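Local coordinates for protein GH86A beta-porphyranase (Bacteroides plebeius, PDB 4AW7) that cleaves the sulfated red-algal polysaccharide porphyran at its beta-1,4 linkages between galactose and L-galactose-6-sulfate, releasing mostly disaccharides, at residues A[503-508]-A[555-560]. Sequence-based numbering, arbitrary orientation.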
ATOM      1  N   GLY A 503      26.072   9.291   3.276  1.00 10.20           N
ATOM      2  CA  GLY A 503      24.852   9.054   2.505  1.00 10.07           C
ATOM      3  C   GLY A 503      23.878  10.193   2.697  1.00 10.42           C
ATOM      4  O   GLY A 503      24.239  11.364   2.564  1.00 12.14           O
ATOM      5  N   ARG A 504      22.635   9.835   3.000  1.00 10.08           N
ATOM      6  CA  ARG A 504      21.526  10.774   3.117  1.00  9.54           C
ATOM      7  C   ARG A 504      20.689  10.431   4.351  1.00  9.04           C
ATOM      8  O   ARG A 504      20.731   9.334   4.865  1.00  9.31           O
ATOM      9  CB  ARG A 504      20.642  10.736   1.901  1.00 10.32           C
ATOM     10  CG  ARG A 504      21.363  11.071   0.633  1.00 12.07           C
ATOM     11  CD  ARG A 504      20.434  11.097  -0.570  1.00 13.84           C
ATOM     12  NE  ARG A 504      19.752   9.826  -0.847  1.00 12.98           N
ATOM     13  CZ  ARG A 504      20.225   8.841  -1.613  1.00 11.80           C
ATOM     14  NH1 ARG A 504      21.420   8.920  -2.160  1.00 13.90           N
ATOM     15  NH2 ARG A 504      19.509   7.765  -1.809  1.00 12.28           N
ATOM     16  N   ALA A 505      19.938  11.413   4.829  1.00  9.90           N
ATOM     17  CA  ALA A 505      19.020  11.211   5.941  1.00  9.49           C
ATOM     18  C   ALA A 505      17.854  12.146   5.815  1.00 10.09           C
ATOM     19  O   ALA A 505      17.937  13.214   5.192  1.00 11.15           O
ATOM     20  CB  ALA A 505      19.755  11.429   7.266  1.00 10.82           C
ATOM     21  N   SER A 506      16.753  11.724   6.429  1.00 11.22           N
ATOM     22  CA  SER A 506      15.570  12.573   6.503  1.00 11.68           C
ATOM     23  C   SER A 506      14.725  12.201   7.714  1.00 11.16           C
ATOM     24  O   SER A 506      14.787  11.082   8.218  1.00 12.38           O
ATOM     25  CB  SER A 506      14.728  12.480   5.267  1.00 12.86           C
ATOM     26  OG  SER A 506      14.266  11.176   5.120  1.00 16.88           O
ATOM     27  N   LEU A 507      13.934  13.178   8.151  1.00  9.40           N
ATOM     28  CA  LEU A 507      12.903  12.963   9.150  1.00  9.52           C
ATOM     29  C   LEU A 507      11.551  12.854   8.428  1.00  8.50           C
ATOM     30  O   LEU A 507      11.206  13.721   7.612  1.00  9.88           O
ATOM     31  CB  LEU A 507      12.868  14.164  10.103  1.00 10.74           C
ATOM     32  CG  LEU A 507      11.687  14.214  11.073  1.00 10.88           C
ATOM     33  CD1 LEU A 507      11.731  13.122  12.104  1.00 13.29           C
ATOM     34  CD2 LEU A 507      11.640  15.615  11.688  1.00 13.81           C
ATOM     35  N   ARG A 508      10.800  11.787   8.731  1.00  8.07           N
ATOM     36  CA  ARG A 508       9.418  11.644   8.248  1.00  8.40           C
ATOM     37  C   ARG A 508       8.537  12.118   9.393  1.00  8.38           C
ATOM     38  O   ARG A 508       8.308  11.388  10.368  1.00  8.59           O
ATOM     39  CB  ARG A 508       9.158  10.200   7.940  1.00  8.68           C
ATOM     40  CG  ARG A 508      10.037   9.614   6.856  1.00  9.30           C
ATOM     41  CD  ARG A 508       9.801   8.156   6.632  1.00  8.87           C
ATOM     42  NE  ARG A 508       8.448   7.803   6.195  1.00  8.21           N
ATOM     43  CZ  ARG A 508       8.034   7.774   4.953  1.00  9.07           C
ATOM     44  NH1 ARG A 508       8.824   8.057   3.952  1.00  9.96           N
ATOM     45  NH2 ARG A 508       6.772   7.412   4.739  1.00 10.24           N
ATOM     46  N   PHE A 555      17.993  16.197   5.730  1.00 12.45           N
ATOM     47  CA  PHE A 555      19.053  16.930   6.401  1.00 12.76           C
ATOM     48  C   PHE A 555      20.363  16.172   6.218  1.00 12.11           C
ATOM     49  O   PHE A 555      20.383  15.024   5.795  1.00 13.17           O
ATOM     50  CB  PHE A 555      18.705  17.163   7.883  1.00 12.74           C
ATOM     51  CG  PHE A 555      18.538  15.904   8.680  1.00 11.44           C
ATOM     52  CD1 PHE A 555      19.626  15.243   9.219  1.00 11.58           C
ATOM     53  CD2 PHE A 555      17.274  15.330   8.869  1.00 12.81           C
ATOM     54  CE1 PHE A 555      19.476  14.083   9.920  1.00 11.81           C
ATOM     55  CE2 PHE A 555      17.130  14.180   9.581  1.00 12.50           C
ATOM     56  CZ  PHE A 555      18.221  13.533  10.106  1.00 12.83           C
ATOM     57  N   ASP A 556      21.459  16.815   6.574  1.00 12.34           N
ATOM     58  CA  ASP A 556      22.778  16.206   6.405  1.00 12.27           C
ATOM     59  C   ASP A 556      22.946  15.021   7.361  1.00 11.57           C
ATOM     60  O   ASP A 556      22.848  15.145   8.587  1.00 11.58           O
ATOM     61  CB  ASP A 556      23.857  17.269   6.653  1.00 12.99           C
ATOM     62  CG  ASP A 556      25.217  16.877   6.129  1.00 15.06           C
ATOM     63  OD1 ASP A 556      25.546  15.695   6.128  1.00 15.51           O
ATOM     64  OD2 ASP A 556      25.969  17.824   5.740  1.00 20.71           O
ATOM     65  N   ILE A 557      23.225  13.852   6.796  1.00 11.99           N
ATOM     66  CA  ILE A 557      23.450  12.640   7.597  1.00 11.90           C
ATOM     67  C   ILE A 557      24.512  12.809   8.645  1.00 12.44           C
ATOM     68  O   ILE A 557      24.513  12.150   9.669  1.00 11.27           O
ATOM     69  CB  ILE A 557      23.813  11.437   6.681  1.00 11.94           C
ATOM     70  CG1 ILE A 557      23.704  10.115   7.444  1.00 11.71           C
ATOM     71  CG2 ILE A 557      25.204  11.627   6.010  1.00 12.37           C
ATOM     72  CD1 ILE A 557      23.927   8.866   6.520  1.00 12.38           C
ATOM     73  N   GLN A 558      25.446  13.729   8.381  1.00 12.58           N
ATOM     74  CA  GLN A 558      26.537  13.984   9.269  1.00 13.20           C
ATOM     75  C   GLN A 558      26.091  14.540  10.630  1.00 13.25           C
ATOM     76  O   GLN A 558      26.822  14.464  11.618  1.00 15.24           O
ATOM     77  CB  GLN A 558      27.621  14.848   8.552  1.00 13.55           C
ATOM     78  CG  GLN A 558      28.182  14.240   7.175  1.00 14.21           C
ATOM     79  CD  GLN A 558      28.825  12.874   7.347  1.00 12.67           C
ATOM     80  OE1 GLN A 558      29.262  12.524   8.435  1.00 14.74           O
ATOM     81  NE2 GLN A 558      28.888  12.067   6.240  1.00 14.53           N
ATOM     82  N   LEU A 559      24.847  15.023  10.728  1.00 12.52           N
ATOM     83  CA  LEU A 559      24.272  15.422  12.015  1.00 12.34           C
ATOM     84  C   LEU A 559      23.917  14.259  12.919  1.00 12.04           C
ATOM     85  O   LEU A 559      23.708  14.425  14.112  1.00 13.58           O
ATOM     86  CB  LEU A 559      23.017  16.289  11.822  1.00 11.88           C
ATOM     87  CG  LEU A 559      23.246  17.639  11.143  1.00 13.67           C
ATOM     88  CD1 LEU A 559      21.906  18.351  10.886  1.00 15.51           C
ATOM     89  CD2 LEU A 559      24.181  18.527  11.967  1.00 16.14           C
ATOM     90  N   LEU A 560      23.791  13.058  12.350  1.00 11.44           N
ATOM     91  CA  LEU A 560      23.451  11.891  13.128  1.00 11.21           C
ATOM     92  C   LEU A 560      24.697  11.279  13.759  1.00 11.85           C
ATOM     93  O   LEU A 560      25.768  11.232  13.154  1.00 14.10           O
ATOM     94  CB  LEU A 560      22.761  10.821  12.268  1.00 11.82           C
ATOM     95  CG  LEU A 560      21.420  11.232  11.706  1.00 12.15           C
ATOM     96  CD1 LEU A 560      20.888  10.152  10.778  1.00 14.09           C
ATOM     97  CD2 LEU A 560      20.419  11.550  12.818  1.00 15.00           C
TER
HETATM   98  O   HOH W   1      27.578  11.866   3.521  1.00 15.01           O
HETATM   99  O   HOH W   2      23.564  13.791   3.785  1.00 15.14           O
HETATM  100  O   HOH W   3      20.538  13.971   3.352  1.00 19.71           O
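The Phe555 ring lies with one face against Ala505, whose CB makes a CH-pi contact 4.2 Å from the ring centroid and 28° off the normal, displaced toward the CE1 and CZ side; Ala505 O stands over the same face, toward the rim. At the edge, CE2 comes 3.6 Å from Leu507 N near the ring plane, while Leu560 CG lies in plane. A chi1 of 62° sets CG between the backbone N and the carbonyl carbon of Phe555, which folds the ring back over the neighbouring strand. The backbones are joined by one nearly straight bond, Phe555 N to Ala505 O (3.0 Å, 171° at the hydrogen), although the N-H meets the oxygen from above the carbonyl plane. Strand 546-555 is an edge strand of a mixed five-stranded sheet that packs on the antiparallel sheet carrying strands 522-525, 528-530 and 563-570, a beta-sandwich in the C-terminal porphyranase region, and here it runs into a 3-10 turn. Past this bond, waters bridge the segments: one links Ala505 N to Phe555 O, a second Gly503 O to Ile557 N, a third Gly503 N to Gln558 NE2. An Asx turn, with Asp556 OD1 accepting from Gln558 N, starts the bend. Ile557 then packs back on the strand, CD1 lying 3.6 Å from Arg504 O, and Leu560 CD1 reaches Ala505 CB at 3.9 Å. Replacing Phe555 with a serine would probably leave the Ala505 methyl without its aromatic cover and open a gap beside Leu560 and against Ile525 and Val530 of the facing sheet. Arg504, pointing away, forms salt bridges with Asp374 and Glu586.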